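Local atomic coordinates of phosphoribosylaminoimidazole-succinocarboxamide synthase (Pyrococcus horikoshii, PDB entry 4O86), a protein that catalyses the ATP-dependent joining of L-aspartate to 5-amino-1-(5-phospho-D-ribosyl)imidazole-4-carboxylate, giving the succinocarboxamide intermediate of de novo purine biosynthesis. Residues N94-S99 with E108-P113; I169-F174 with C197-A202; S193-R198 with L208-F213. All blocks are in the same frame, centred on the assembly; numbering follows the deposited sequence.

Contact 1: residues N94-S99 with E108-P113. With CDP (cytidine-5'-diphosphate), chain C; C5P (cytidine-5'-monophosphate), chain D.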
# COMPACT_ATOMS: atom_id res chain seq x y z
N ASN A 94 -9.28 -11.93 -6.47
CA ASN A 94 -9.28 -12.64 -7.77
C ASN A 94 -9.96 -11.85 -8.90
O ASN A 94 -9.54 -11.91 -10.07
CB ASN A 94 -9.96 -14.01 -7.63
CG ASN A 94 -9.28 -14.88 -6.59
OD1 ASN A 94 -8.06 -15.07 -6.63
ND2 ASN A 94 -10.05 -15.41 -5.64
N VAL A 95 -11.01 -11.13 -8.52
CA VAL A 95 -11.83 -10.35 -9.42
C VAL A 95 -11.90 -8.95 -8.82
O VAL A 95 -12.00 -8.80 -7.60
CB VAL A 95 -13.25 -10.95 -9.52
CG1 VAL A 95 -14.19 -10.04 -10.28
CG2 VAL A 95 -13.19 -12.33 -10.16
N VAL A 96 -11.80 -7.93 -9.68
CA VAL A 96 -11.87 -6.52 -9.26
C VAL A 96 -13.25 -6.17 -8.69
O VAL A 96 -14.28 -6.35 -9.35
CB VAL A 96 -11.54 -5.56 -10.42
CG1 VAL A 96 -11.69 -4.11 -9.98
CG2 VAL A 96 -10.13 -5.82 -10.98
N ALA A 97 -13.25 -5.66 -7.45
CA ALA A 97 -14.46 -5.18 -6.77
C ALA A 97 -14.02 -4.25 -5.63
O ALA A 97 -12.83 -4.18 -5.32
CB ALA A 97 -15.25 -6.36 -6.23
N GLY A 98 -14.98 -3.56 -5.01
CA GLY A 98 -14.70 -2.71 -3.84
C GLY A 98 -13.58 -1.70 -4.00
O GLY A 98 -13.46 -1.04 -5.04
N SER A 99 -12.71 -1.61 -2.99
CA SER A 99 -11.62 -0.62 -2.98
C SER A 99 -10.56 -0.81 -4.07
O SER A 99 -9.82 0.13 -4.36
CB SER A 99 -10.93 -0.55 -1.60
OG SER A 99 -10.05 -1.66 -1.43
N GLU A 108 -15.22 -3.18 -12.29
CA GLU A 108 -15.89 -4.20 -11.49
C GLU A 108 -16.10 -5.47 -12.34
O GLU A 108 -16.67 -5.40 -13.42
CB GLU A 108 -17.25 -3.63 -11.04
CG GLU A 108 -18.15 -4.59 -10.28
CD GLU A 108 -18.02 -4.46 -8.78
OE1 GLU A 108 -18.56 -5.32 -8.05
OE2 GLU A 108 -17.37 -3.51 -8.30
N GLY A 109 -15.62 -6.61 -11.86
CA GLY A 109 -15.80 -7.85 -12.60
C GLY A 109 -14.61 -8.25 -13.45
O GLY A 109 -14.54 -9.36 -13.95
N TYR A 110 -13.66 -7.33 -13.63
CA TYR A 110 -12.41 -7.66 -14.32
C TYR A 110 -11.73 -8.84 -13.62
O TYR A 110 -11.55 -8.83 -12.41
CB TYR A 110 -11.48 -6.45 -14.33
CG TYR A 110 -10.22 -6.57 -15.16
CD1 TYR A 110 -10.15 -6.00 -16.44
CD2 TYR A 110 -9.08 -7.21 -14.66
CE1 TYR A 110 -9.00 -6.07 -17.20
CE2 TYR A 110 -7.91 -7.28 -15.40
CZ TYR A 110 -7.88 -6.71 -16.66
OH TYR A 110 -6.74 -6.80 -17.39
N GLU A 111 -11.40 -9.87 -14.40
CA GLU A 111 -10.69 -11.04 -13.91
C GLU A 111 -9.19 -10.76 -13.85
O GLU A 111 -8.58 -10.46 -14.87
CB GLU A 111 -10.96 -12.20 -14.85
CG GLU A 111 -10.11 -13.43 -14.60
CD GLU A 111 -10.91 -14.50 -13.89
OE1 GLU A 111 -11.54 -14.16 -12.86
OE2 GLU A 111 -10.92 -15.66 -14.37
N LEU A 112 -8.60 -10.87 -12.66
CA LEU A 112 -7.17 -10.58 -12.53
C LEU A 112 -6.29 -11.67 -13.16
O LEU A 112 -6.65 -12.85 -13.08
CB LEU A 112 -6.79 -10.33 -11.05
CG LEU A 112 -7.47 -9.13 -10.38
CD1 LEU A 112 -7.30 -9.18 -8.86
CD2 LEU A 112 -6.94 -7.80 -10.93
N PRO A 113 -5.16 -11.29 -13.79
CA PRO A 113 -4.27 -12.30 -14.38
C PRO A 113 -3.66 -13.22 -13.32
O PRO A 113 -3.32 -14.37 -13.61
CB PRO A 113 -3.19 -11.47 -15.11
CG PRO A 113 -3.24 -10.10 -14.49
CD PRO A 113 -4.67 -9.91 -14.03
O3B CDP C . -14.78 -1.36 1.82
PB CDP C . -14.73 -2.74 1.22
O1B CDP C . -15.32 -3.80 2.14
O2B CDP C . -15.18 -2.82 -0.22
O3A CDP C . -13.15 -3.07 1.18
PA CDP C . -12.43 -4.03 0.10
O1A CDP C . -10.93 -3.83 0.22
O2A CDP C . -13.04 -3.84 -1.27
O5' CDP C . -12.81 -5.50 0.64
C5' CDP C . -11.98 -6.62 0.35
C4' CDP C . -12.57 -7.86 1.01
O4' CDP C . -12.22 -7.89 2.40
C3' CDP C . -14.09 -7.83 0.96
O3' CDP C . -14.58 -9.16 0.75
C2' CDP C . -14.53 -7.37 2.33
O2' CDP C . -15.76 -8.03 2.65
C1' CDP C . -13.39 -7.81 3.23
N1 CDP C . -13.11 -6.88 4.33
C2 CDP C . -13.38 -7.26 5.66
O2 CDP C . -13.88 -8.38 5.90
N3 CDP C . -13.11 -6.41 6.68
C4 CDP C . -12.57 -5.19 6.43
N4 CDP C . -12.30 -4.35 7.46
C5 CDP C . -12.29 -4.80 5.13
C6 CDP C . -12.57 -5.68 4.08
O3P C5P D . -13.32 -3.08 0.88
P C5P D . -12.39 -3.97 0.10
O1P C5P D . -12.80 -4.24 -1.33
O2P C5P D . -10.93 -3.58 0.23
O5' C5P D . -12.55 -5.40 0.82
C5' C5P D . -11.97 -6.58 0.28
C4' C5P D . -12.55 -7.81 0.96
O4' C5P D . -12.16 -7.84 2.34
C3' C5P D . -14.07 -7.79 0.95
O3' C5P D . -14.55 -9.11 0.71
C2' C5P D . -14.48 -7.36 2.33
O2' C5P D . -15.70 -8.04 2.66
C1' C5P D . -13.31 -7.80 3.19
N1 C5P D . -13.03 -6.89 4.31
C2 C5P D . -13.35 -7.27 5.63
N3 C5P D . -13.07 -6.43 6.66
C4 C5P D . -12.48 -5.24 6.44
C5 C5P D . -12.14 -4.85 5.14
C6 C5P D . -12.43 -5.71 4.08
O2 C5P D . -13.90 -8.37 5.85
N4 C5P D . -12.20 -4.42 7.47
O HOH W 1 -17.60 -3.94 -5.80
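CG2 of Val96 approaches Tyr110 obliquely, 3.7 Å from its CB and close to the ring at CD2, beyond which the ring leads away. The flat carboxylates do more. That of Glu108 folds back beside Ala97, with OE2 3.7 Å from CA of Ala97 and OE1 toward its methyl group, because the chain bends at chi2 (95°). Lys101 holds OE2 in a salt bridge, and a water joins the same oxygen to the backbone of Gly98, whose N is 2.8 Å from that water. Glu111 lays OE1 against CG2 of Val95 at 3.7 Å, the two side chains slanting across each other.

The backbones that carry these groups run antiparallel. Val95 and Glu111 form a non-hydrogen-bonded pair, flanked by bonds from Leu112 N to Asn94 O and from Val96 N to Tyr110 O, the latter 2.9 Å long and in the carbonyl plane. A third bond, from Gly109 N to Val96 O, continues the backbone pairing into the loop. Leu112 packs along the same chain: its CB sits 3.3 Å from Asn94 O, and its CD2 packs 3.8 Å from CG2 of Val96.

The pairing leads straight into a turn at the ligand. Gly98, at a positive phi of 52°, passes its CA close by O2A of CDP, and Ser99 N gives a 2.8 Å hydrogen bond to the same O2A. An antiparallel pairing between the loop after strand 84-93 and the start of strand 111-121 thus leads into a phosphate-binding turn; in this family the site probably receives the phosphate of the ribotide substrate.

Contact 2: residues I169-F174 with C197-A202. With CDP (cytidine-5'-diphosphate), chain C; C5P (cytidine-5'-monophosphate), chain D.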
# COMPACT_ATOMS: atom_id res chain seq x y z
N ILE A 169 -20.03 -20.85 -7.54
CA ILE A 169 -19.72 -19.63 -6.79
C ILE A 169 -18.31 -19.14 -7.08
O ILE A 169 -17.34 -19.88 -6.97
CB ILE A 169 -19.89 -19.83 -5.26
CG1 ILE A 169 -21.34 -20.21 -4.93
CG2 ILE A 169 -19.49 -18.58 -4.49
CD1 ILE A 169 -21.48 -20.91 -3.59
N ILE A 170 -18.21 -17.87 -7.47
CA ILE A 170 -16.94 -17.22 -7.69
C ILE A 170 -16.48 -16.51 -6.41
O ILE A 170 -17.21 -15.70 -5.84
CB ILE A 170 -17.02 -16.19 -8.84
CG1 ILE A 170 -17.54 -16.87 -10.11
CG2 ILE A 170 -15.65 -15.55 -9.08
CD1 ILE A 170 -17.95 -15.90 -11.19
N LEU A 171 -15.28 -16.85 -5.97
CA LEU A 171 -14.65 -16.14 -4.86
C LEU A 171 -13.97 -14.89 -5.41
O LEU A 171 -12.90 -14.95 -6.01
CB LEU A 171 -13.69 -17.06 -4.12
CG LEU A 171 -12.90 -16.52 -2.93
CD1 LEU A 171 -13.80 -16.10 -1.77
CD2 LEU A 171 -11.92 -17.59 -2.48
N VAL A 172 -14.62 -13.75 -5.20
CA VAL A 172 -14.17 -12.49 -5.77
C VAL A 172 -12.95 -11.94 -5.01
O VAL A 172 -11.90 -11.66 -5.61
CB VAL A 172 -15.37 -11.51 -5.85
CG1 VAL A 172 -14.92 -10.07 -6.09
CG2 VAL A 172 -16.33 -11.98 -6.93
N ASP A 173 -13.08 -11.83 -3.69
CA ASP A 173 -11.96 -11.45 -2.81
C ASP A 173 -12.37 -11.85 -1.41
O ASP A 173 -13.50 -12.32 -1.22
CB ASP A 173 -11.66 -9.95 -2.87
CG ASP A 173 -12.90 -9.08 -2.60
OD1 ASP A 173 -13.75 -9.47 -1.78
OD2 ASP A 173 -13.01 -8.00 -3.19
N PHE A 174 -11.47 -11.68 -0.44
CA PHE A 174 -11.78 -12.01 0.96
C PHE A 174 -10.70 -11.50 1.89
O PHE A 174 -9.59 -11.21 1.45
CB PHE A 174 -11.99 -13.53 1.16
CG PHE A 174 -10.79 -14.38 0.80
CD1 PHE A 174 -9.93 -14.84 1.79
CD2 PHE A 174 -10.52 -14.72 -0.52
CE1 PHE A 174 -8.82 -15.63 1.48
CE2 PHE A 174 -9.41 -15.50 -0.85
CZ PHE A 174 -8.56 -15.95 0.16
N CYS A 197 -15.98 -12.16 2.88
CA CYS A 197 -15.67 -12.55 1.51
C CYS A 197 -16.66 -11.94 0.53
O CYS A 197 -17.80 -11.63 0.90
CB CYS A 197 -15.73 -14.07 1.31
SG CYS A 197 -14.96 -15.11 2.56
N ARG A 198 -16.23 -11.79 -0.71
CA ARG A 198 -17.17 -11.57 -1.81
C ARG A 198 -17.40 -12.88 -2.55
O ARG A 198 -16.46 -13.50 -3.05
CB ARG A 198 -16.71 -10.45 -2.75
CG ARG A 198 -17.03 -9.05 -2.20
CD ARG A 198 -16.68 -7.93 -3.18
NE ARG A 198 -16.99 -6.63 -2.59
CZ ARG A 198 -16.09 -5.79 -2.07
NH1 ARG A 198 -14.79 -6.07 -2.10
NH2 ARG A 198 -16.50 -4.65 -1.53
N PHE A 199 -18.66 -13.31 -2.55
CA PHE A 199 -19.13 -14.48 -3.28
C PHE A 199 -20.12 -14.02 -4.35
O PHE A 199 -21.11 -13.36 -4.04
CB PHE A 199 -19.86 -15.47 -2.36
CG PHE A 199 -19.07 -15.95 -1.17
CD1 PHE A 199 -17.80 -16.51 -1.32
CD2 PHE A 199 -19.63 -15.90 0.11
CE1 PHE A 199 -17.09 -16.98 -0.22
CE2 PHE A 199 -18.93 -16.39 1.21
CZ PHE A 199 -17.66 -16.92 1.05
N TRP A 200 -19.86 -14.39 -5.61
CA TRP A 200 -20.80 -14.14 -6.71
C TRP A 200 -21.30 -15.42 -7.31
O TRP A 200 -20.54 -16.36 -7.52
CB TRP A 200 -20.16 -13.34 -7.84
CG TRP A 200 -19.84 -11.90 -7.54
CD1 TRP A 200 -20.14 -11.18 -6.38
CD2 TRP A 200 -19.18 -10.94 -8.42
NE1 TRP A 200 -19.70 -9.89 -6.48
CE2 TRP A 200 -19.11 -9.68 -7.68
CE3 TRP A 200 -18.63 -11.01 -9.70
CZ2 TRP A 200 -18.53 -8.53 -8.22
CZ3 TRP A 200 -18.04 -9.85 -10.24
CH2 TRP A 200 -17.99 -8.65 -9.51
N ASP A 201 -22.59 -15.45 -7.64
CA ASP A 201 -23.12 -16.58 -8.41
C ASP A 201 -22.40 -16.61 -9.76
O ASP A 201 -22.27 -15.58 -10.42
CB ASP A 201 -24.62 -16.46 -8.63
CG ASP A 201 -25.14 -17.49 -9.63
OD1 ASP A 201 -25.25 -18.66 -9.25
OD2 ASP A 201 -25.38 -17.11 -10.79
N ALA A 202 -21.91 -17.79 -10.15
CA ALA A 202 -21.11 -17.96 -11.39
C ALA A 202 -21.85 -17.57 -12.67
O ALA A 202 -21.24 -17.06 -13.62
CB ALA A 202 -20.59 -19.39 -11.50
O3B CDP C . -14.78 -1.36 1.82
PB CDP C . -14.73 -2.74 1.22
O1B CDP C . -15.32 -3.80 2.14
O2B CDP C . -15.18 -2.82 -0.22
O3A CDP C . -13.15 -3.07 1.18
PA CDP C . -12.43 -4.03 0.10
O1A CDP C . -10.93 -3.83 0.22
O2A CDP C . -13.04 -3.84 -1.27
O5' CDP C . -12.81 -5.50 0.64
C5' CDP C . -11.98 -6.62 0.35
C4' CDP C . -12.57 -7.86 1.01
O4' CDP C . -12.22 -7.89 2.40
C3' CDP C . -14.09 -7.83 0.96
O3' CDP C . -14.58 -9.16 0.75
C2' CDP C . -14.53 -7.37 2.33
O2' CDP C . -15.76 -8.03 2.65
C1' CDP C . -13.39 -7.81 3.23
N1 CDP C . -13.11 -6.88 4.33
C2 CDP C . -13.38 -7.26 5.66
O2 CDP C . -13.88 -8.38 5.90
N3 CDP C . -13.11 -6.41 6.68
C4 CDP C . -12.57 -5.19 6.43
N4 CDP C . -12.30 -4.35 7.46
C5 CDP C . -12.29 -4.80 5.13
C6 CDP C . -12.57 -5.68 4.08
O3P C5P D . -13.32 -3.08 0.88
P C5P D . -12.39 -3.97 0.10
O1P C5P D . -12.80 -4.24 -1.33
O2P C5P D . -10.93 -3.58 0.23
O5' C5P D . -12.55 -5.40 0.82
C5' C5P D . -11.97 -6.58 0.28
C4' C5P D . -12.55 -7.81 0.96
O4' C5P D . -12.16 -7.84 2.34
C3' C5P D . -14.07 -7.79 0.95
O3' C5P D . -14.55 -9.11 0.71
C2' C5P D . -14.48 -7.36 2.33
O2' C5P D . -15.70 -8.04 2.66
C1' C5P D . -13.31 -7.80 3.19
N1 C5P D . -13.03 -6.89 4.31
C2 C5P D . -13.35 -7.27 5.63
N3 C5P D . -13.07 -6.43 6.66
C4 C5P D . -12.48 -5.24 6.44
C5 C5P D . -12.14 -4.85 5.14
C6 C5P D . -12.43 -5.71 4.08
O2 C5P D . -13.90 -8.37 5.85
N4 C5P D . -12.20 -4.42 7.47
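An antiparallel beta ladder with a beta bulge, set within the large antiparallel sheet of the SAICAR synthetase fold, pairs strands 169-180 and 197-201 and ends in the nucleotide site. Ile170 and Trp200 are a hydrogen-bonded pair, Ile170 N reaching Trp200 O at 2.8 Å and Trp200 N returning the bond to Ile170 O. Ile169 with Asp201, Leu171 with Phe199 and Phe174 with Cys197 are non-hydrogen-bonded pairs. At the bulge Val172 and Asp173 together face Arg198: Val172 N gives to Arg198 O, while Arg198 N gives to Asp173 O. The extra residue, with a psi of -53°, turns Val172 toward the partner strand.

That turn puts a methyl group over an indole. CG2 of Val172, anti to its carbonyl carbon, hovers 3.5 Å from the centroid of the five-membered ring of Trp200, 17° off the ring normal, a CH-pi contact. CB of Val172 also presses on CB of Arg198, 3.5 Å away. On the face carrying Ile169, Leu171, Phe199 and Cys197 the side chains that meet across the strands are apolar. CD1 of Leu171 lies obliquely 3.7 Å from CE1 of Phe199, the two side chains pointing the same way, and CB of Phe174 touches SG of Cys197. Helices 143-165 and 220-232 cover this face.

The face with Arg198 and Asp173 meets the ligand. CDP and CMP are modelled in the same place, as alternatives, and Asp173 OD1 lies 2.7 Å from O3' of CDP. With CDP alone, Arg198 NH2 reaches O2B at 2.6 Å; NH1 donates to the inner phosphate of CDP or the phosphate of CMP. The same NH1 forms a salt bridge with Asp173 OD2 at 2.8 Å, met on the syn side of the carboxylate and in the guanidinium plane.

Contact 3: residues S193-R198 with L208-F213. With CDP (cytidine-5'-diphosphate), chain C; C5P (cytidine-5'-monophosphate), chain D.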
# COMPACT_ATOMS: atom_id res chain seq x y z
N SER A 193 -16.57 -15.90 6.44
CA SER A 193 -18.01 -15.88 6.26
C SER A 193 -18.39 -14.97 5.08
O SER A 193 -17.51 -14.33 4.48
CB SER A 193 -18.67 -15.41 7.56
OG SER A 193 -18.37 -14.05 7.80
N PRO A 194 -19.70 -14.91 4.73
CA PRO A 194 -20.15 -13.94 3.72
C PRO A 194 -19.97 -12.48 4.17
O PRO A 194 -20.09 -11.57 3.34
CB PRO A 194 -21.65 -14.27 3.55
CG PRO A 194 -21.78 -15.67 4.04
CD PRO A 194 -20.82 -15.75 5.19
N ASP A 195 -19.69 -12.26 5.46
CA ASP A 195 -19.26 -10.94 5.96
C ASP A 195 -17.85 -10.56 5.48
O ASP A 195 -17.57 -9.40 5.23
CB ASP A 195 -19.25 -10.92 7.50
CG ASP A 195 -20.59 -10.47 8.09
OD1 ASP A 195 -20.60 -10.05 9.27
OD2 ASP A 195 -21.61 -10.51 7.38
N THR A 196 -16.98 -11.55 5.36
CA THR A 196 -15.55 -11.29 5.13
C THR A 196 -15.05 -11.75 3.75
O THR A 196 -13.84 -11.73 3.49
CB THR A 196 -14.68 -11.85 6.29
OG1 THR A 196 -14.93 -13.24 6.45
CG2 THR A 196 -15.01 -11.15 7.60
N CYS A 197 -15.98 -12.16 2.88
CA CYS A 197 -15.67 -12.55 1.51
C CYS A 197 -16.66 -11.94 0.53
O CYS A 197 -17.80 -11.63 0.90
CB CYS A 197 -15.73 -14.07 1.31
SG CYS A 197 -14.96 -15.11 2.56
N ARG A 198 -16.23 -11.79 -0.71
CA ARG A 198 -17.17 -11.57 -1.81
C ARG A 198 -17.40 -12.88 -2.55
O ARG A 198 -16.46 -13.50 -3.05
CB ARG A 198 -16.71 -10.45 -2.75
CG ARG A 198 -17.03 -9.05 -2.20
CD ARG A 198 -16.68 -7.93 -3.18
NE ARG A 198 -16.99 -6.63 -2.59
CZ ARG A 198 -16.09 -5.79 -2.07
NH1 ARG A 198 -14.79 -6.07 -2.10
NH2 ARG A 198 -16.50 -4.65 -1.53
N LEU A 208 -23.63 -12.66 -3.21
CA LEU A 208 -24.19 -13.48 -2.14
C LEU A 208 -23.30 -13.30 -0.91
O LEU A 208 -22.63 -14.23 -0.45
CB LEU A 208 -24.30 -14.95 -2.59
CG LEU A 208 -25.00 -15.30 -3.91
CD1 LEU A 208 -24.86 -16.79 -4.22
CD2 LEU A 208 -26.48 -14.94 -3.88
N ASP A 209 -23.30 -12.08 -0.38
CA ASP A 209 -22.38 -11.68 0.66
C ASP A 209 -22.82 -10.33 1.24
O ASP A 209 -23.89 -9.82 0.90
CB ASP A 209 -20.96 -11.59 0.09
CG ASP A 209 -20.88 -10.69 -1.13
OD1 ASP A 209 -20.29 -11.11 -2.15
OD2 ASP A 209 -21.40 -9.57 -1.08
N LYS A 210 -21.97 -9.74 2.09
CA LYS A 210 -22.28 -8.50 2.78
C LYS A 210 -22.54 -7.29 1.87
O LYS A 210 -23.13 -6.31 2.32
CB LYS A 210 -21.18 -8.19 3.80
CG LYS A 210 -21.52 -7.12 4.82
CD LYS A 210 -20.51 -7.12 5.95
CE LYS A 210 -20.27 -5.72 6.44
NZ LYS A 210 -19.31 -5.66 7.57
N ASP A 211 -22.11 -7.35 0.61
CA ASP A 211 -22.40 -6.31 -0.39
C ASP A 211 -23.91 -6.07 -0.56
O ASP A 211 -24.35 -4.96 -0.83
CB ASP A 211 -21.74 -6.62 -1.74
CG ASP A 211 -20.27 -6.17 -1.80
OD1 ASP A 211 -19.79 -5.48 -0.88
OD2 ASP A 211 -19.61 -6.50 -2.80
N VAL A 212 -24.70 -7.14 -0.40
CA VAL A 212 -26.17 -7.06 -0.35
C VAL A 212 -26.65 -6.05 0.71
O VAL A 212 -27.53 -5.22 0.44
CB VAL A 212 -26.77 -8.47 -0.14
CG1 VAL A 212 -28.25 -8.41 0.21
CG2 VAL A 212 -26.52 -9.33 -1.39
N PHE A 213 -26.05 -6.09 1.90
CA PHE A 213 -26.28 -5.08 2.93
C PHE A 213 -25.62 -3.73 2.63
O PHE A 213 -26.23 -2.68 2.83
CB PHE A 213 -25.84 -5.62 4.30
CG PHE A 213 -25.81 -4.58 5.40
CD1 PHE A 213 -26.97 -3.89 5.77
CD2 PHE A 213 -24.63 -4.31 6.08
CE1 PHE A 213 -26.94 -2.95 6.79
CE2 PHE A 213 -24.60 -3.36 7.10
CZ PHE A 213 -25.75 -2.68 7.46
O3B CDP C . -14.78 -1.36 1.82
PB CDP C . -14.73 -2.74 1.22
O1B CDP C . -15.32 -3.80 2.14
O2B CDP C . -15.18 -2.82 -0.22
O3A CDP C . -13.15 -3.07 1.18
PA CDP C . -12.43 -4.03 0.10
O1A CDP C . -10.93 -3.83 0.22
O2A CDP C . -13.04 -3.84 -1.27
O5' CDP C . -12.81 -5.50 0.64
C5' CDP C . -11.98 -6.62 0.35
C4' CDP C . -12.57 -7.86 1.01
O4' CDP C . -12.22 -7.89 2.40
C3' CDP C . -14.09 -7.83 0.96
O3' CDP C . -14.58 -9.16 0.75
C2' CDP C . -14.53 -7.37 2.33
O2' CDP C . -15.76 -8.03 2.65
C1' CDP C . -13.39 -7.81 3.23
N1 CDP C . -13.11 -6.88 4.33
C2 CDP C . -13.38 -7.26 5.66
O2 CDP C . -13.88 -8.38 5.90
N3 CDP C . -13.11 -6.41 6.68
C4 CDP C . -12.57 -5.19 6.43
N4 CDP C . -12.30 -4.35 7.46
C5 CDP C . -12.29 -4.80 5.13
C6 CDP C . -12.57 -5.68 4.08
O3P C5P D . -13.32 -3.08 0.88
P C5P D . -12.39 -3.97 0.10
O1P C5P D . -12.80 -4.24 -1.33
O2P C5P D . -10.93 -3.58 0.23
O5' C5P D . -12.55 -5.40 0.82
C5' C5P D . -11.97 -6.58 0.28
C4' C5P D . -12.55 -7.81 0.96
O4' C5P D . -12.16 -7.84 2.34
C3' C5P D . -14.07 -7.79 0.95
O3' C5P D . -14.55 -9.11 0.71
C2' C5P D . -14.48 -7.36 2.33
O2' C5P D . -15.70 -8.04 2.66
C1' C5P D . -13.31 -7.80 3.19
N1 C5P D . -13.03 -6.89 4.31
C2 C5P D . -13.35 -7.27 5.63
N3 C5P D . -13.07 -6.43 6.66
C4 C5P D . -12.48 -5.24 6.44
C5 C5P D . -12.14 -4.85 5.14
C6 C5P D . -12.43 -5.71 4.08
O2 C5P D . -13.90 -8.37 5.85
N4 C5P D . -12.20 -4.42 7.47
O HOH W 2 -21.20 -7.06 9.71
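Arg198 stays extended from CG to NE, and Asp211 turns its CG anti to its own carbonyl carbon (chi1 -84°), which brings the two side chains across each other at about a right angle. The resulting salt bridge is short, with NE of Arg198 2.6 Å from OD2 of Asp211. The oxygen is met on its syn side and lies in the guanidinium plane, although the two flat groups are turned 39° apart; a second bond, from NH2 to OD1, is weak. Arg214 also binds OD1. Asp211 thus acts as a second-shell residue, fixing the rotation of a guanidinium whose other nitrogens grip the nucleotide phosphates.

Asp209 holds Asp211 in turn. Its OD2 accepts from Asp211 N at 2.9 Å, a capping bond at the turn leading into the short helix, while OD1 takes the backbone N of Phe199. CB of Asp209 wedges against two carbonyls, 3.3 Å from Cys197 O and 3.4 Å from Pro194 O. Next to it Lys210 N bonds Pro194 O at 2.9 Å, the donor standing 35° above the carbonyl plane. The lysine then runs past Asp195, CD 3.8 Å from OD2; a water links NZ of Lys210 to OD1 of Asp195, which Lys45 pairs with directly, and NZ also reaches Thr32 O and a phosphate ion, probably from the crystallisation liquor.

Around this joint, Pro194 leans on Asn49 and Leu52, Asp195 bonds Tyr224, and Leu208 rests on Ile227, so the turn before strand 197-201 and the turn into helix 211-214 pack against helices 45-62 and 220-232.

How the contacts relate
The three contacts illustrate how burial and chemistry change together around one ligand site. Contact 1 is partly buried, with exposed glutamates and mainly backbone bonds and small apolar touches within; contacts 2 and 3 are buried. Contacts 2 and 3 share Cys197 and Arg198 on strand 197-201, one adding a sheet neighbour and the other the turn into a helix, and Phe199 bonds Leu208 between them. Contact 1 joins contact 2 through Asn94, whose backbone and side chain bond Val172 and Leu171, and its Glu108 packs on Trp200. Contact 1 offers the phosphates a backbone amide, whereas contacts 2 and 3 offer one arginine, held by an aspartate from each.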